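Local coordinates for uncharacterized protein TP-0789 domain-containing protein (Desulfovibrio piger ATCC 29098, PDB 4Z48), which is of unknown function but belongs to the LolA-like family, whose fold suggests a possible role in binding or carrying lipid or lipoprotein, at residues A[78-92]-A[121-133]. Residues are numbered along the deposited sequence; the frame is centred on the assembly and turned at random.
Sequences YLVWSYRGLEQDDDM and NEDIQNLDDVDEY
Val80 and Met92, on neighbouring antiparallel strands of the LolA-like fold, meet Asn121, Ile124 and Gln125 of a long loop that runs from strand 101-104 to strand 133-143. The loop lies across the hairpin formed by strands 77-82 and 91-96. In sequence it connects the outermost strands of the strand order.

Van der Waals contacts line the strands. The two branches of Val80 are split between neighbours: CG2 reaches Ile124 CG2 at 4.1 Å, while CG1 faces the aliphatic part of Gln125. The selenomethionine Met92 runs straight as far as SE and then bends (chi3 -63°), which brings CE to 3.4 Å from the carbonyl O of Asn121 and also against Gln125 CG. Farther along the hairpin, Leu86 crosses the stem of Glu132, its CD2 3.7 Å from Glu132 CG; the carboxylate of Glu132 also forms a salt bridge with Lys159.

Direct polar bonding is sparse. The backbone N of Asn126 gives a weak hydrogen bond to Ser82 OG, 3.5 Å long, while that hydroxyl donates to Asp90 OD2 from above the carboxylate plane. Asp90 OD1 takes the N-H of Tyr83, so the two carboxylate oxygens are tied to the end of strand 77-82 and the first residue after it. Within the loop, Asn126 OD1 accepts from Asp128 N in an Asx turn. Asn126 ND2 sits over one face of the Arg84 guanidinium, with the amide and guanidinium planes 83° apart.

Water bridges supplement these direct contacts. One molecule joins Tyr78 OH to Asn121 OD1, while Asn121 ND2 hydrogen-bonds the backbone O of Ser109. Another bonds Ser82 OG, Asn126 ND2 and Asp129 OD2 together, donating to Asp129 OD2 at 2.9 Å from the water oxygen and accepting from Asn126 ND2.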
ATOM      1  N   TYR A  78      -9.137   8.902   6.380  1.00 17.93           N
ATOM      2  CA  TYR A  78      -8.206   9.240   5.296  1.00 18.93           C
ATOM      3  C   TYR A  78      -8.906   9.098   3.974  1.00 23.01           C
ATOM      4  O   TYR A  78      -9.497   8.054   3.717  1.00 23.13           O
ATOM      5  CB  TYR A  78      -6.959   8.361   5.298  1.00 20.10           C
ATOM      6  CG  TYR A  78      -5.998   8.682   6.403  1.00 21.56           C
ATOM      7  CD1 TYR A  78      -6.229   8.236   7.708  1.00 21.77           C
ATOM      8  CD2 TYR A  78      -4.818   9.381   6.145  1.00 22.40           C
ATOM      9  CE1 TYR A  78      -5.326   8.510   8.732  1.00 25.17           C
ATOM     10  CE2 TYR A  78      -3.911   9.658   7.163  1.00 22.90           C
ATOM     11  CZ  TYR A  78      -4.152   9.191   8.445  1.00 25.72           C
ATOM     12  OH  TYR A  78      -3.250   9.454   9.446  1.00 28.45           O
ATOM     13  N   LEU A  79      -8.858  10.155   3.140  1.00 19.27           N
ATOM     14  CA  LEU A  79      -9.420  10.139   1.791  1.00 20.37           C
ATOM     15  C   LEU A  79      -8.237  10.162   0.804  1.00 23.66           C
ATOM     16  O   LEU A  79      -7.385  11.032   0.907  1.00 21.79           O
ATOM     17  CB  LEU A  79     -10.388  11.315   1.557  1.00 19.99           C
ATOM     18  CG  LEU A  79     -11.042  11.428   0.159  1.00 23.55           C
ATOM     19  CD1 LEU A  79     -11.785  10.160  -0.230  1.00 24.29           C
ATOM     20  CD2 LEU A  79     -12.006  12.595   0.114  1.00 26.70           C
ATOM     21  N   VAL A  80      -8.138   9.164  -0.086  1.00 20.96           N
ATOM     22  CA  VAL A  80      -7.020   9.108  -1.024  1.00 22.10           C
ATOM     23  C   VAL A  80      -7.564   9.073  -2.443  1.00 26.17           C
ATOM     24  O   VAL A  80      -8.438   8.257  -2.739  1.00 25.35           O
ATOM     25  CB  VAL A  80      -6.065   7.899  -0.780  1.00 27.57           C
ATOM     26  CG1 VAL A  80      -4.841   7.976  -1.695  1.00 28.06           C
ATOM     27  CG2 VAL A  80      -5.669   7.744   0.694  1.00 27.58           C
ATOM     28  N   TRP A  81      -7.084   9.991  -3.290  1.00 24.90           N
ATOM     29  CA  TRP A  81      -7.371  10.061  -4.727  1.00 25.88           C
ATOM     30  C   TRP A  81      -6.053   9.776  -5.432  1.00 27.40           C
ATOM     31  O   TRP A  81      -5.177  10.649  -5.515  1.00 23.87           O
ATOM     32  CB  TRP A  81      -7.952  11.420  -5.125  1.00 26.07           C
ATOM     33  CG  TRP A  81      -9.315  11.734  -4.596  1.00 27.26           C
ATOM     34  CD1 TRP A  81     -10.119  10.937  -3.830  1.00 29.43           C
ATOM     35  CD2 TRP A  81     -10.019  12.973  -4.766  1.00 28.15           C
ATOM     36  NE1 TRP A  81     -11.287  11.598  -3.526  1.00 28.77           N
ATOM     37  CE2 TRP A  81     -11.255  12.847  -4.092  1.00 30.72           C
ATOM     38  CE3 TRP A  81      -9.738  14.169  -5.464  1.00 30.15           C
ATOM     39  CZ2 TRP A  81     -12.203  13.871  -4.074  1.00 30.74           C
ATOM     40  CZ3 TRP A  81     -10.673  15.191  -5.440  1.00 32.29           C
ATOM     41  CH2 TRP A  81     -11.890  15.038  -4.750  1.00 32.94           C
ATOM     42  N   SER A  82      -5.870   8.513  -5.809  1.00 24.38           N
ATOM     43  CA  SER A  82      -4.651   7.986  -6.408  1.00 24.52           C
ATOM     44  C   SER A  82      -4.843   7.893  -7.920  1.00 29.50           C
ATOM     45  O   SER A  82      -5.809   7.292  -8.386  1.00 30.20           O
ATOM     46  CB  SER A  82      -4.288   6.644  -5.769  1.00 30.15           C
ATOM     47  OG  SER A  82      -2.991   6.189  -6.108  1.00 43.03           O
ATOM     48  N   TYR A  83      -3.984   8.592  -8.679  1.00 27.99           N
ATOM     49  CA  TYR A  83      -4.104   8.704 -10.138  1.00 27.63           C
ATOM     50  C   TYR A  83      -3.086   7.886 -10.927  1.00 35.16           C
ATOM     51  O   TYR A  83      -1.905   7.826 -10.581  1.00 33.19           O
ATOM     52  CB  TYR A  83      -3.955  10.172 -10.569  1.00 28.54           C
ATOM     53  CG  TYR A  83      -4.843  11.136  -9.814  1.00 27.16           C
ATOM     54  CD1 TYR A  83      -6.219  11.175 -10.043  1.00 27.98           C
ATOM     55  CD2 TYR A  83      -4.316  11.979  -8.842  1.00 27.67           C
ATOM     56  CE1 TYR A  83      -7.047  12.025  -9.319  1.00 26.81           C
ATOM     57  CE2 TYR A  83      -5.139  12.820  -8.092  1.00 28.35           C
ATOM     58  CZ  TYR A  83      -6.498  12.856  -8.350  1.00 34.02           C
ATOM     59  OH  TYR A  83      -7.293  13.729  -7.663  1.00 36.19           O
ATOM     60  N   ARG A  84      -3.553   7.260 -12.000  1.00 34.14           N
ATOM     61  CA  ARG A  84      -2.677   6.519 -12.899  1.00 35.66           C
ATOM     62  C   ARG A  84      -1.882   7.536 -13.702  1.00 39.80           C
ATOM     63  O   ARG A  84      -2.468   8.465 -14.278  1.00 40.48           O
ATOM     64  CB  ARG A  84      -3.484   5.579 -13.815  1.00 37.98           C
ATOM     65  CG  ARG A  84      -2.661   4.436 -14.424  1.00 56.57           C
ATOM     66  CD  ARG A  84      -2.162   3.430 -13.390  1.00 70.63           C
ATOM     67  NE  ARG A  84      -3.224   2.564 -12.877  1.00 82.24           N
ATOM     68  CZ  ARG A  84      -3.010   1.470 -12.150  1.00 94.56           C
ATOM     69  NH1 ARG A  84      -1.772   1.093 -11.853  1.00 81.32           N
ATOM     70  NH2 ARG A  84      -4.032   0.740 -11.721  1.00 77.23           N
ATOM     71  N   GLY A  85      -0.559   7.408 -13.653  1.00 36.31           N
ATOM     72  CA  GLY A  85       0.336   8.297 -14.388  1.00 35.62           C
ATOM     73  C   GLY A  85       1.026   9.325 -13.520  1.00 36.86           C
ATOM     74  O   GLY A  85       0.663   9.510 -12.353  1.00 35.64           O
ATOM     75  N   LEU A  86       2.010  10.038 -14.087  1.00 31.31           N
ATOM     76  CA  LEU A  86       2.743  10.997 -13.258  1.00 29.67           C
ATOM     77  C   LEU A  86       2.276  12.454 -13.388  1.00 31.51           C
ATOM     78  O   LEU A  86       2.831  13.290 -12.691  1.00 31.30           O
ATOM     79  CB  LEU A  86       4.262  10.914 -13.577  1.00 29.93           C
ATOM     80  CG  LEU A  86       5.026   9.744 -12.960  1.00 33.85           C
ATOM     81  CD1 LEU A  86       6.282   9.433 -13.749  1.00 33.78           C
ATOM     82  CD2 LEU A  86       5.354  10.021 -11.478  1.00 39.18           C
ATOM     83  N   GLU A  87       1.312  12.780 -14.260  1.00 27.25           N
ATOM     84  CA  GLU A  87       0.921  14.183 -14.492  1.00 27.17           C
ATOM     85  C   GLU A  87       0.385  14.903 -13.272  1.00 31.56           C
ATOM     86  O   GLU A  87       0.629  16.099 -13.111  1.00 29.61           O
ATOM     87  CB  GLU A  87      -0.129  14.292 -15.595  1.00 29.20           C
ATOM     88  CG  GLU A  87       0.422  14.058 -16.974  1.00 36.72           C
ATOM     89  CD  GLU A  87       0.348  12.641 -17.513  1.00 48.36           C
ATOM     90  OE1 GLU A  87       0.388  11.670 -16.720  1.00 39.00           O
ATOM     91  OE2 GLU A  87       0.285  12.511 -18.755  1.00 32.06           O
ATOM     92  N   GLN A  88      -0.363  14.184 -12.433  1.00 29.50           N
ATOM     93  CA  GLN A  88      -0.992  14.730 -11.242  1.00 28.71           C
ATOM     94  C   GLN A  88      -0.566  13.919 -10.033  1.00 32.02           C
ATOM     95  O   GLN A  88      -0.694  12.696 -10.048  1.00 29.32           O
ATOM     96  CB  GLN A  88      -2.520  14.667 -11.434  1.00 30.50           C
ATOM     97  CG  GLN A  88      -3.350  15.433 -10.419  1.00 46.92           C
ATOM     98  CD  GLN A  88      -4.839  15.284 -10.653  1.00 64.84           C
ATOM     99  OE1 GLN A  88      -5.311  14.448 -11.451  1.00 52.01           O
ATOM    100  NE2 GLN A  88      -5.618  16.092  -9.940  1.00 61.37           N
ATOM    101  N   ASP A  89      -0.087  14.600  -8.969  1.00 30.09           N
ATOM    102  CA  ASP A  89       0.281  13.931  -7.727  1.00 29.52           C
ATOM    103  C   ASP A  89      -0.981  13.379  -7.060  1.00 30.22           C
ATOM    104  O   ASP A  89      -2.061  13.959  -7.229  1.00 29.88           O
ATOM    105  CB  ASP A  89       1.004  14.895  -6.767  1.00 31.90           C
ATOM    106  CG  ASP A  89       2.309  15.428  -7.308  1.00 46.70           C
ATOM    107  OD1 ASP A  89       3.188  14.601  -7.668  1.00 49.21           O
ATOM    108  OD2 ASP A  89       2.448  16.662  -7.397  1.00 51.90           O
ATOM    109  N   ASP A  90      -0.850  12.276  -6.326  1.00 26.68           N
ATOM    110  CA  ASP A  90      -1.981  11.703  -5.602  1.00 24.94           C
ATOM    111  C   ASP A  90      -2.413  12.663  -4.526  1.00 27.87           C
ATOM    112  O   ASP A  90      -1.561  13.280  -3.869  1.00 29.81           O
ATOM    113  CB  ASP A  90      -1.614  10.357  -4.963  1.00 25.65           C
ATOM    114  CG  ASP A  90      -1.464   9.167  -5.897  1.00 34.26           C
ATOM    115  OD1 ASP A  90      -1.644   9.341  -7.140  1.00 30.08           O
ATOM    116  OD2 ASP A  90      -1.198   8.057  -5.393  1.00 42.38           O
ATOM    117  N   ASP A  91      -3.725  12.834  -4.389  1.00 23.05           N
ATOM    118  CA  ASP A  91      -4.355  13.674  -3.390  1.00 21.99           C
ATOM    119  C   ASP A  91      -4.670  12.859  -2.132  1.00 24.08           C
ATOM    120  O   ASP A  91      -5.159  11.723  -2.183  1.00 22.24           O
ATOM    121  CB  ASP A  91      -5.638  14.319  -3.955  1.00 23.84           C
ATOM    122  CG  ASP A  91      -5.410  15.410  -4.978  1.00 34.54           C
ATOM    123  OD1 ASP A  91      -4.555  16.275  -4.736  1.00 35.15           O
ATOM    124  OD2 ASP A  91      -6.113  15.410  -6.011  1.00 35.43           O
HETATM  125  N   MSE A  92      -4.403  13.445  -1.002  1.00 19.10           N
HETATM  126  CA  MSE A  92      -4.667  12.778   0.255  1.00 17.50           C
HETATM  127  C   MSE A  92      -5.060  13.804   1.311  1.00 22.48           C
HETATM  128  O   MSE A  92      -4.479  14.904   1.392  1.00 20.99           O
HETATM  129  CB  MSE A  92      -3.441  11.981   0.708  1.00 18.11           C
HETATM  130  CG  MSE A  92      -3.628  11.245   2.016  1.00 24.01           C
HETATM  131 SE   MSE A  92      -2.064  10.193   2.478  0.75 32.74          SE
HETATM  132  CE  MSE A  92      -2.057   9.022   1.065  1.00 29.47           C
ATOM    133  N   ASN A 121       2.682   7.572   5.017  1.00 20.81           N
ATOM    134  CA  ASN A 121       1.473   8.004   4.298  1.00 21.72           C
ATOM    135  C   ASN A 121       1.532   7.598   2.804  1.00 24.88           C
ATOM    136  O   ASN A 121       0.517   7.195   2.227  1.00 24.58           O
ATOM    137  CB  ASN A 121       1.280   9.523   4.424  1.00 22.06           C
ATOM    138  CG  ASN A 121       0.977   9.959   5.824  1.00 25.63           C
ATOM    139  OD1 ASN A 121       0.295   9.263   6.564  1.00 23.45           O
ATOM    140  ND2 ASN A 121       1.509  11.106   6.223  1.00 20.18           N
ATOM    141  N   GLU A 122       2.726   7.627   2.206  1.00 22.87           N
ATOM    142  CA  GLU A 122       2.872   7.251   0.797  1.00 23.44           C
ATOM    143  C   GLU A 122       2.665   5.746   0.572  1.00 26.75           C
ATOM    144  O   GLU A 122       2.258   5.380  -0.511  1.00 26.68           O
ATOM    145  CB  GLU A 122       4.213   7.701   0.207  1.00 25.33           C
ATOM    146  CG  GLU A 122       5.446   6.961   0.716  1.00 30.03           C
ATOM    147  CD  GLU A 122       6.705   7.298  -0.072  1.00 34.75           C
ATOM    148  OE1 GLU A 122       6.689   7.206  -1.322  1.00 31.43           O
ATOM    149  OE2 GLU A 122       7.714   7.652   0.573  1.00 27.46           O
ATOM    150  N   ASP A 123       2.880   4.903   1.598  1.00 22.61           N
ATOM    151  CA  ASP A 123       2.679   3.457   1.509  1.00 23.32           C
ATOM    152  C   ASP A 123       1.194   3.081   1.342  1.00 30.95           C
ATOM    153  O   ASP A 123       0.901   1.961   0.918  1.00 31.04           O
ATOM    154  CB  ASP A 123       3.261   2.756   2.741  1.00 22.99           C
ATOM    155  CG  ASP A 123       4.764   2.879   2.880  1.00 25.05           C
ATOM    156  OD1 ASP A 123       5.448   3.026   1.855  1.00 24.00           O
ATOM    157  OD2 ASP A 123       5.259   2.785   4.011  1.00 24.02           O
ATOM    158  N   ILE A 124       0.272   4.023   1.666  1.00 27.70           N
ATOM    159  CA  ILE A 124      -1.177   3.858   1.607  1.00 28.85           C
ATOM    160  C   ILE A 124      -1.731   4.088   0.172  1.00 35.04           C
ATOM    161  O   ILE A 124      -2.833   3.652  -0.111  1.00 34.66           O
ATOM    162  CB  ILE A 124      -1.821   4.783   2.678  1.00 33.54           C
ATOM    163  CG1 ILE A 124      -1.425   4.349   4.120  1.00 33.44           C
ATOM    164  CG2 ILE A 124      -3.317   4.947   2.539  1.00 36.30           C
ATOM    165  CD1 ILE A 124      -1.409   2.896   4.422  1.00 37.82           C
ATOM    166  N   GLN A 125      -0.964   4.701  -0.737  1.00 35.12           N
ATOM    167  CA  GLN A 125      -1.389   4.866  -2.144  1.00 36.66           C
ATOM    168  C   GLN A 125      -1.157   3.570  -2.972  1.00 42.21           C
ATOM    169  O   GLN A 125      -0.645   2.582  -2.434  1.00 41.71           O
ATOM    170  CB  GLN A 125      -0.634   6.022  -2.798  1.00 38.38           C
ATOM    171  CG  GLN A 125      -0.796   7.350  -2.067  1.00 45.49           C
ATOM    172  CD  GLN A 125       0.344   8.299  -2.333  1.00 61.80           C
ATOM    173  OE1 GLN A 125       1.428   7.930  -2.817  1.00 55.48           O
ATOM    174  NE2 GLN A 125       0.140   9.540  -1.966  1.00 54.81           N
ATOM    175  N   ASN A 126      -1.499   3.602  -4.298  1.00 39.49           N
ATOM    176  CA  ASN A 126      -1.371   2.496  -5.263  1.00 38.67           C
ATOM    177  C   ASN A 126       0.037   1.905  -5.230  1.00 44.24           C
ATOM    178  O   ASN A 126       1.016   2.601  -5.519  1.00 43.23           O
ATOM    179  CB  ASN A 126      -1.722   2.984  -6.685  1.00 34.36           C
ATOM    180  CG  ASN A 126      -1.792   1.941  -7.788  1.00 64.57           C
ATOM    181  OD1 ASN A 126      -1.565   0.739  -7.601  1.00 58.28           O
ATOM    182  ND2 ASN A 126      -2.099   2.393  -8.993  1.00 59.44           N
ATOM    183  N   LEU A 127       0.127   0.621  -4.837  1.00 42.85           N
ATOM    184  CA  LEU A 127       1.389  -0.121  -4.738  1.00 43.23           C
ATOM    185  C   LEU A 127       1.888  -0.583  -6.131  1.00 46.55           C
ATOM    186  O   LEU A 127       3.073  -0.905  -6.265  1.00 45.35           O
ATOM    187  CB  LEU A 127       1.215  -1.331  -3.775  1.00 43.32           C
ATOM    188  CG  LEU A 127       2.424  -2.237  -3.421  1.00 48.48           C
ATOM    189  CD1 LEU A 127       3.595  -1.460  -2.856  1.00 49.14           C
ATOM    190  CD2 LEU A 127       2.022  -3.312  -2.429  1.00 51.15           C
ATOM    191  N   ASP A 128       1.010  -0.579  -7.165  1.00 42.23           N
ATOM    192  CA  ASP A 128       1.395  -1.081  -8.477  1.00 40.86           C
ATOM    193  C   ASP A 128       1.214  -0.046  -9.619  1.00 42.30           C
ATOM    194  O   ASP A 128       0.678  -0.388 -10.680  1.00 40.85           O
ATOM    195  CB  ASP A 128       0.628  -2.387  -8.770  1.00 43.24           C
ATOM    196  CG  ASP A 128       1.063  -3.555  -7.893  1.00 54.41           C
ATOM    197  OD1 ASP A 128       2.157  -4.121  -8.148  1.00 52.61           O
ATOM    198  OD2 ASP A 128       0.316  -3.896  -6.944  1.00 60.12           O
ATOM    199  N   ASP A 129       1.716   1.191  -9.422  1.00 36.82           N
ATOM    200  CA  ASP A 129       1.696   2.252 -10.441  1.00 37.26           C
ATOM    201  C   ASP A 129       2.927   2.034 -11.337  1.00 40.03           C
ATOM    202  O   ASP A 129       3.970   2.655 -11.130  1.00 39.31           O
ATOM    203  CB  ASP A 129       1.684   3.637  -9.770  1.00 40.28           C
ATOM    204  CG  ASP A 129       1.049   4.736 -10.607  1.00 59.39           C
ATOM    205  OD1 ASP A 129       1.447   4.897 -11.781  1.00 59.32           O
ATOM    206  OD2 ASP A 129       0.186   5.468 -10.068  1.00 67.82           O
ATOM    207  N   VAL A 130       2.803   1.069 -12.285  1.00 37.02           N
ATOM    208  CA  VAL A 130       3.837   0.515 -13.167  1.00 36.74           C
ATOM    209  C   VAL A 130       4.745   1.598 -13.809  1.00 40.95           C
ATOM    210  O   VAL A 130       5.975   1.433 -13.816  1.00 40.41           O
ATOM    211  CB  VAL A 130       3.239  -0.434 -14.251  1.00 41.15           C
ATOM    212  CG1 VAL A 130       4.259  -0.805 -15.310  1.00 40.87           C
ATOM    213  CG2 VAL A 130       2.682  -1.708 -13.617  1.00 40.36           C
ATOM    214  N   ASP A 131       4.156   2.688 -14.316  1.00 37.39           N
ATOM    215  CA  ASP A 131       4.945   3.693 -15.034  1.00 37.68           C
ATOM    216  C   ASP A 131       5.605   4.748 -14.109  1.00 38.25           C
ATOM    217  O   ASP A 131       6.200   5.711 -14.602  1.00 38.88           O
ATOM    218  CB  ASP A 131       4.097   4.351 -16.136  1.00 40.52           C
ATOM    219  CG  ASP A 131       3.719   3.395 -17.267  1.00 48.38           C
ATOM    220  OD1 ASP A 131       4.621   2.697 -17.796  1.00 46.42           O
ATOM    221  OD2 ASP A 131       2.529   3.363 -17.643  1.00 57.85           O
ATOM    222  N   GLU A 132       5.609   4.521 -12.803  1.00 33.22           N
ATOM    223  CA  GLU A 132       6.316   5.443 -11.922  1.00 33.15           C
ATOM    224  C   GLU A 132       7.749   4.937 -11.655  1.00 33.05           C
ATOM    225  O   GLU A 132       8.555   5.668 -11.067  1.00 32.44           O
ATOM    226  CB  GLU A 132       5.550   5.683 -10.615  1.00 34.00           C
ATOM    227  CG  GLU A 132       4.286   6.506 -10.792  1.00 46.02           C
ATOM    228  CD  GLU A 132       3.737   7.144  -9.533  1.00 79.17           C
ATOM    229  OE1 GLU A 132       3.694   6.463  -8.482  1.00 84.26           O
ATOM    230  OE2 GLU A 132       3.295   8.313  -9.615  1.00 78.64           O
ATOM    231  N   TYR A 133       8.091   3.737 -12.182  1.00 28.41           N
ATOM    232  CA  TYR A 133       9.373   3.079 -11.913  1.00 27.02           C
ATOM    233  C   TYR A 133      10.108   2.512 -13.119  1.00 30.58           C
ATOM    234  O   TYR A 133       9.519   2.205 -14.136  1.00 32.68           O
ATOM    235  CB  TYR A 133       9.126   1.877 -10.949  1.00 27.41           C
ATOM    236  CG  TYR A 133       8.336   2.217  -9.706  1.00 28.58           C
ATOM    237  CD1 TYR A 133       6.944   2.142  -9.697  1.00 29.59           C
ATOM    238  CD2 TYR A 133       8.977   2.605  -8.536  1.00 29.91           C
ATOM    239  CE1 TYR A 133       6.208   2.461  -8.552  1.00 30.72           C
ATOM    240  CE2 TYR A 133       8.255   2.917  -7.384  1.00 31.69           C
ATOM    241  CZ  TYR A 133       6.869   2.868  -7.404  1.00 43.38           C
ATOM    242  OH  TYR A 133       6.149   3.187  -6.275  1.00 50.07           O
TER
HETATM  243  O   HOH W   1      -0.819  10.213   8.688  1.00 31.71           O
HETATM  244  O   HOH W   2      -2.599   5.326  -9.109  1.00 38.45           O
HETATM  245  O   HOH W   3      -0.617   7.034  -8.041  1.00 34.14           O